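Side-chain contacts in spore germination protein B3 (Bacillus subtilis subsp. subtilis, PDB 3N54), which takes part in the spore's germination response to a mixture of L-asparagine, glucose, fructose and potassium ions: residues S156-S159 with S164-I167; G183-K186 with K191-G194; A198-T203 with K289-K294. One frame throughout, in Å; residues are numbered along the deposited sequence.

Contact 1: residues S156-S159 with S164-I167; sequences SVYS and SYLI
Tyr158 and Tyr165 meet where helix 152-160 turns back on the strand that follows it, the backbones coming closest at Tyr158 and Ser164, whose CA atoms are 7.2 Å apart. The helix belongs to a beta-alpha-beta crossover: it lies in the connection between strand 105-109 and its parallel neighbour, strand 165-172, and the first residue of that second strand sends its side chain back to the helix.

The Tyr165 ring is the platform. Its CG sits between the backbone N and the carbonyl carbon (chi1 58°), which carries the ring across to the helix. Tyr158 comes over one face of it with CD1, 3.6 Å from Tyr165 CG, and its CB packs 3.5 Å from Tyr165 CD1. The planes are inclined at 46° with centroids 5.3 Å apart, so the pair is neither stacked nor T-shaped. Leu150 touches both tyrosine side chains, and Phe305 meets the ring of Tyr158, while Arg154 takes the Tyr158 hydroxyl by a hydrogen bond.

One helical residue further on, Ser159 OG hydrogen-bonds Asn190 OD1 and approaches the far end of the platform obliquely, 3.5 Å from Tyr165 OH.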
# COMPACT_ATOMS: atom_id res chain seq x y z
N SER A 156 7.61 6.70 -4.62
CA SER A 156 8.36 7.92 -4.36
C SER A 156 7.79 9.11 -5.12
O SER A 156 7.71 10.21 -4.59
CB SER A 156 9.84 7.75 -4.72
OG SER A 156 10.55 8.89 -4.26
N VAL A 157 7.40 8.90 -6.37
CA VAL A 157 6.80 9.97 -7.16
C VAL A 157 5.45 10.40 -6.55
O VAL A 157 5.15 11.59 -6.51
CB VAL A 157 6.67 9.58 -8.65
CG1 VAL A 157 5.71 10.51 -9.38
CG2 VAL A 157 8.05 9.61 -9.32
N TYR A 158 4.66 9.44 -6.05
CA TYR A 158 3.40 9.77 -5.40
C TYR A 158 3.61 10.68 -4.18
O TYR A 158 2.93 11.69 -4.03
CB TYR A 158 2.64 8.52 -4.94
CG TYR A 158 2.14 7.58 -6.02
CD1 TYR A 158 1.89 6.24 -5.73
CD2 TYR A 158 1.93 8.02 -7.33
CE1 TYR A 158 1.42 5.37 -6.70
CE2 TYR A 158 1.47 7.15 -8.31
CZ TYR A 158 1.21 5.82 -7.98
OH TYR A 158 0.75 4.95 -8.94
N SER A 159 4.55 10.30 -3.33
CA SER A 159 4.90 11.09 -2.15
C SER A 159 5.31 12.52 -2.51
O SER A 159 4.80 13.49 -1.96
CB SER A 159 6.07 10.44 -1.42
OG SER A 159 5.74 9.13 -1.01
N SER A 164 -2.21 10.80 -2.22
CA SER A 164 -2.53 9.69 -1.33
C SER A 164 -2.56 8.46 -2.23
O SER A 164 -2.86 8.56 -3.42
CB SER A 164 -3.87 9.88 -0.64
OG SER A 164 -3.82 10.93 0.32
N TYR A 165 -2.25 7.30 -1.67
CA TYR A 165 -2.21 6.07 -2.47
C TYR A 165 -2.30 4.83 -1.61
O TYR A 165 -2.20 4.89 -0.38
CB TYR A 165 -0.92 6.03 -3.31
CG TYR A 165 0.35 6.11 -2.51
CD1 TYR A 165 0.88 7.33 -2.13
CD2 TYR A 165 1.02 4.95 -2.12
CE1 TYR A 165 2.05 7.41 -1.39
CE2 TYR A 165 2.19 5.02 -1.37
CZ TYR A 165 2.70 6.25 -1.01
OH TYR A 165 3.86 6.33 -0.28
N LEU A 166 -2.50 3.69 -2.28
CA LEU A 166 -2.59 2.42 -1.60
C LEU A 166 -1.29 1.63 -1.78
O LEU A 166 -0.58 1.79 -2.76
CB LEU A 166 -3.76 1.61 -2.14
CG LEU A 166 -5.17 2.20 -1.99
CD1 LEU A 166 -6.21 1.31 -2.68
CD2 LEU A 166 -5.54 2.43 -0.53
N ILE A 167 -1.01 0.79 -0.80
CA ILE A 167 0.13 -0.10 -0.80
C ILE A 167 -0.36 -1.48 -0.37
O ILE A 167 -1.06 -1.59 0.63
CB ILE A 167 1.21 0.42 0.15
CG1 ILE A 167 2.39 -0.55 0.25
CG2 ILE A 167 0.62 0.65 1.53
CD1 ILE A 167 3.56 0.01 1.06

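Contact 2: residues G183-K186 with K191-G194; sequences GIIK and KLVG
Ile184 and Val193 sit at the irregular point of a beta hairpin formed by strands 177-186 and 191-196, whose short segments here run at 126° to each other, well short of antiparallel.

Three backbone hydrogen bonds hold the strands. Ile184 N gives to Gly194 O at 2.8 Å, yet Ile184 O accepts a hydrogen bond from Val193 N, also at 2.8 Å. Two residues thus face one, a beta bulge at Val193-Gly194 opposite Ile184. Nearer the turn, Lys186 N bonds Lys191 O at 2.9 Å, the donor tilted 23° from the carbonyl plane. Between these bonds Ile185 faces Leu192 as a non-hydrogen-bonded pair. A CA-H...O contact of 3.2 Å, from Leu192 CA to Ile184 O, adds to the grip on that carbonyl.

The apolar contacts fall on both faces. Ile185 CD1 presses on Leu192 CB at 3.7 Å, and Leu192 CD1 lies 3.7 Å from Gly183 CA, an approach that a CB on Gly183 would obstruct. Around the bulge, Ile184 puts CG2 against Val193 CG2 (4.0 Å) and lays CG1 alongside the Gly194 carbonyl, while Val193 CG1 meets the CB of Lys186 (3.7 Å). Cutting Ile184 back to an alanine would remove CG1, CG2 and CD1, and would probably open a gap beside Val193 CG2 and along the Gly194 carbonyl, with CB alone still near both.

Strand 165-172 flanks the hairpin on the side of 183-186, with Leu166 against Ile184 and Ile167 against Ile185; helix 79-84 meets Leu192 through Met82 and Arg83.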
# COMPACT_ATOMS: atom_id res chain seq x y z
N GLY A 183 -2.78 -0.86 2.65
CA GLY A 183 -2.58 0.25 3.56
C GLY A 183 -2.95 1.51 2.81
O GLY A 183 -2.83 1.55 1.59
N ILE A 184 -3.41 2.52 3.54
CA ILE A 184 -3.78 3.80 2.95
C ILE A 184 -2.77 4.84 3.41
O ILE A 184 -2.72 5.16 4.59
CB ILE A 184 -5.19 4.25 3.38
CG1 ILE A 184 -6.22 3.15 3.10
CG2 ILE A 184 -5.59 5.53 2.66
CD1 ILE A 184 -7.55 3.38 3.81
N ILE A 185 -1.97 5.36 2.48
CA ILE A 185 -0.97 6.38 2.78
C ILE A 185 -1.54 7.74 2.40
O ILE A 185 -1.94 7.97 1.26
CB ILE A 185 0.36 6.15 2.00
CG1 ILE A 185 0.84 4.70 2.14
CG2 ILE A 185 1.43 7.11 2.49
CD1 ILE A 185 1.03 4.24 3.58
N LYS A 186 -1.60 8.65 3.37
CA LYS A 186 -2.20 9.96 3.15
C LYS A 186 -1.17 10.97 2.65
O LYS A 186 -0.01 10.95 3.07
CB LYS A 186 -2.86 10.46 4.42
CG LYS A 186 -3.70 11.72 4.23
CD LYS A 186 -4.59 11.94 5.43
CE LYS A 186 -5.57 13.08 5.24
NZ LYS A 186 -6.70 12.92 6.23
N LYS A 191 1.94 9.29 5.76
CA LYS A 191 1.76 8.30 6.82
C LYS A 191 0.58 7.40 6.52
O LYS A 191 -0.36 7.79 5.81
CB LYS A 191 1.51 9.00 8.16
CG LYS A 191 2.70 9.77 8.67
CD LYS A 191 2.39 10.45 10.00
CE LYS A 191 3.60 11.23 10.50
NZ LYS A 191 3.37 11.82 11.84
N LEU A 192 0.62 6.19 7.06
CA LEU A 192 -0.49 5.25 6.89
C LEU A 192 -1.59 5.65 7.87
O LEU A 192 -1.34 5.79 9.07
CB LEU A 192 -0.03 3.80 7.10
CG LEU A 192 -1.10 2.71 7.02
CD1 LEU A 192 -0.53 1.39 6.47
CD2 LEU A 192 -1.80 2.48 8.38
N VAL A 193 -2.80 5.86 7.35
CA VAL A 193 -3.94 6.30 8.18
C VAL A 193 -4.97 5.19 8.39
O VAL A 193 -5.90 5.36 9.18
CB VAL A 193 -4.63 7.55 7.59
CG1 VAL A 193 -3.67 8.75 7.60
CG2 VAL A 193 -5.15 7.27 6.18
N GLY A 194 -4.80 4.07 7.70
CA GLY A 194 -5.67 2.91 7.90
C GLY A 194 -5.41 1.82 6.89
O GLY A 194 -4.55 1.97 6.01

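Contact 3: residues A198-T203 with K289-K294; sequences ADETQT and KQVMDK. With SO4 (sulfate ion), chain B.
The Glu200 carboxylate is the flat group here, and the bent chain of Lys294 stands over one side of its plane, well tilted from the perpendicular. Lys294 CD and CE are each 3.5 Å from Glu200 OE1, so it is methylene carbons that meet the carboxylate. The other oxygen, Glu200 OE2, accepts a hydrogen bond from the backbone N of Ser197, just before helix 198-208, which ties the carboxylate back to the start of its own helix.

Closer to the backbones the contact is apolar. Glu200 has CG anti to its carbonyl carbon (chi1 -73°) and is extended beyond it, so the stem passes Val291: CB and CG of Glu200 both rest at 3.7 Å from Val291 CG2. This is where the two segments come nearest, with the CA atoms of Glu200 and Val291 6.3 Å apart. Leu204 also packs on Val291, and Thr203 touches Leu284 and Val288, extending the seam between helix 198-208 and the long helix 271-299.

Lys294 turns at its last two torsions (chi3 71°, chi4 69°), and its ammonium leads to other anions. NZ donates to O3 of a sulfate ion at 2.6 Å, probably picked up from the crystallisation liquor, and forms a salt bridge with Glu298.

Lys294 NZ and Glu200 OE1 are 4.3 Å apart, beyond a salt bridge. The opposite charges would still be expected to attract weakly, but the close contacts between these segments are made by carbon on carbon at Val291 and by Lys294 methylenes against a carboxylate oxygen.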
# COMPACT_ATOMS: atom_id res chain seq x y z
N ALA A 198 -8.96 -7.18 2.22
CA ALA A 198 -8.83 -7.81 0.91
C ALA A 198 -10.09 -7.61 0.08
O ALA A 198 -10.01 -7.24 -1.09
CB ALA A 198 -8.52 -9.29 1.06
N ASP A 199 -11.26 -7.87 0.68
CA ASP A 199 -12.54 -7.70 -0.02
C ASP A 199 -12.76 -6.25 -0.43
O ASP A 199 -13.16 -5.97 -1.56
CB ASP A 199 -13.72 -8.17 0.85
CG ASP A 199 -13.83 -9.69 0.94
OD1 ASP A 199 -13.19 -10.41 0.14
OD2 ASP A 199 -14.59 -10.18 1.80
N GLU A 200 -12.52 -5.32 0.49
CA GLU A 200 -12.68 -3.89 0.22
C GLU A 200 -11.74 -3.44 -0.89
O GLU A 200 -12.13 -2.65 -1.75
CB GLU A 200 -12.45 -3.06 1.49
CG GLU A 200 -13.59 -3.17 2.50
CD GLU A 200 -13.25 -2.58 3.86
OE1 GLU A 200 -14.20 -2.24 4.60
OE2 GLU A 200 -12.05 -2.46 4.21
N THR A 201 -10.50 -3.94 -0.87
CA THR A 201 -9.52 -3.59 -1.89
C THR A 201 -9.98 -4.11 -3.25
O THR A 201 -9.89 -3.41 -4.25
CB THR A 201 -8.10 -4.12 -1.53
OG1 THR A 201 -7.74 -3.66 -0.23
CG2 THR A 201 -7.07 -3.62 -2.53
N GLN A 202 -10.52 -5.33 -3.28
CA GLN A 202 -11.03 -5.91 -4.52
C GLN A 202 -12.18 -5.07 -5.06
O GLN A 202 -12.23 -4.76 -6.25
CB GLN A 202 -11.50 -7.36 -4.33
CG GLN A 202 -11.87 -8.04 -5.65
CD GLN A 202 -12.41 -9.45 -5.50
OE1 GLN A 202 -13.40 -9.67 -4.80
NE2 GLN A 202 -11.79 -10.39 -6.18
N THR A 203 -13.11 -4.72 -4.18
CA THR A 203 -14.26 -3.91 -4.56
C THR A 203 -13.82 -2.58 -5.17
O THR A 203 -14.27 -2.20 -6.24
CB THR A 203 -15.16 -3.61 -3.35
OG1 THR A 203 -15.67 -4.85 -2.83
CG2 THR A 203 -16.33 -2.71 -3.75
N LYS A 289 -20.11 1.41 -1.93
CA LYS A 289 -20.66 2.51 -1.14
C LYS A 289 -20.09 2.50 0.28
O LYS A 289 -19.81 3.56 0.84
CB LYS A 289 -22.19 2.45 -1.09
CG LYS A 289 -22.87 2.99 -2.35
CD LYS A 289 -24.38 2.96 -2.21
CE LYS A 289 -25.08 3.54 -3.43
NZ LYS A 289 -26.57 3.50 -3.28
N GLN A 290 -19.92 1.31 0.84
CA GLN A 290 -19.34 1.17 2.17
C GLN A 290 -17.87 1.62 2.16
O GLN A 290 -17.45 2.38 3.04
CB GLN A 290 -19.47 -0.29 2.64
CG GLN A 290 -18.90 -0.63 4.02
CD GLN A 290 -19.44 0.22 5.15
OE1 GLN A 290 -19.07 1.39 5.29
NE2 GLN A 290 -20.31 -0.37 5.99
N VAL A 291 -17.11 1.19 1.16
CA VAL A 291 -15.69 1.54 1.06
C VAL A 291 -15.52 3.04 0.83
O VAL A 291 -14.70 3.68 1.49
CB VAL A 291 -14.98 0.76 -0.08
CG1 VAL A 291 -13.52 1.21 -0.20
CG2 VAL A 291 -15.05 -0.74 0.17
N MET A 292 -16.32 3.60 -0.07
CA MET A 292 -16.25 5.03 -0.37
C MET A 292 -16.61 5.86 0.86
O MET A 292 -16.08 6.94 1.06
CB MET A 292 -17.17 5.38 -1.55
CG MET A 292 -16.78 6.65 -2.30
SD MET A 292 -15.11 6.62 -2.99
CE MET A 292 -15.02 4.97 -3.65
N ASP A 293 -17.52 5.35 1.67
CA ASP A 293 -17.91 6.03 2.90
C ASP A 293 -16.73 6.08 3.89
O ASP A 293 -16.52 7.10 4.55
CB ASP A 293 -19.10 5.33 3.54
CG ASP A 293 -19.77 6.17 4.60
OD1 ASP A 293 -20.45 7.15 4.24
OD2 ASP A 293 -19.63 5.83 5.79
N LYS A 294 -15.98 4.99 3.99
CA LYS A 294 -14.77 4.95 4.81
C LYS A 294 -13.71 5.92 4.27
O LYS A 294 -13.06 6.63 5.04
CB LYS A 294 -14.19 3.54 4.89
CG LYS A 294 -15.07 2.55 5.63
CD LYS A 294 -14.64 1.10 5.40
CE LYS A 294 -13.33 0.75 6.10
NZ LYS A 294 -13.46 0.72 7.58
S SO4 B . -15.41 -0.94 10.03
O1 SO4 B . -14.85 0.22 10.71
O2 SO4 B . -14.62 -2.12 10.36
O3 SO4 B . -15.39 -0.74 8.58
O4 SO4 B . -16.79 -1.13 10.45

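The contacts follow one another along the chain, each closing before the next opens. Contacts 1 and 2, centres about 10 Å apart, share the mixed sheet in which strands 165-172 and 177-186 are neighbours, and they touch directly: Ile167 O lies 2.7 Å from Gly183 N, a probable hydrogen bond. Contact 1 belongs to the N-terminal family region and contact 2 to the C-terminal one, so this one sheet carries pieces of both. Strand 191-196 then runs almost directly into helix 198-208, linking contact 2 to contact 3 with centres about 15 Å apart. There the chain leaves the sheet to meet helix 271-299; the centre of contact 3 is about 19 Å from that of contact 1.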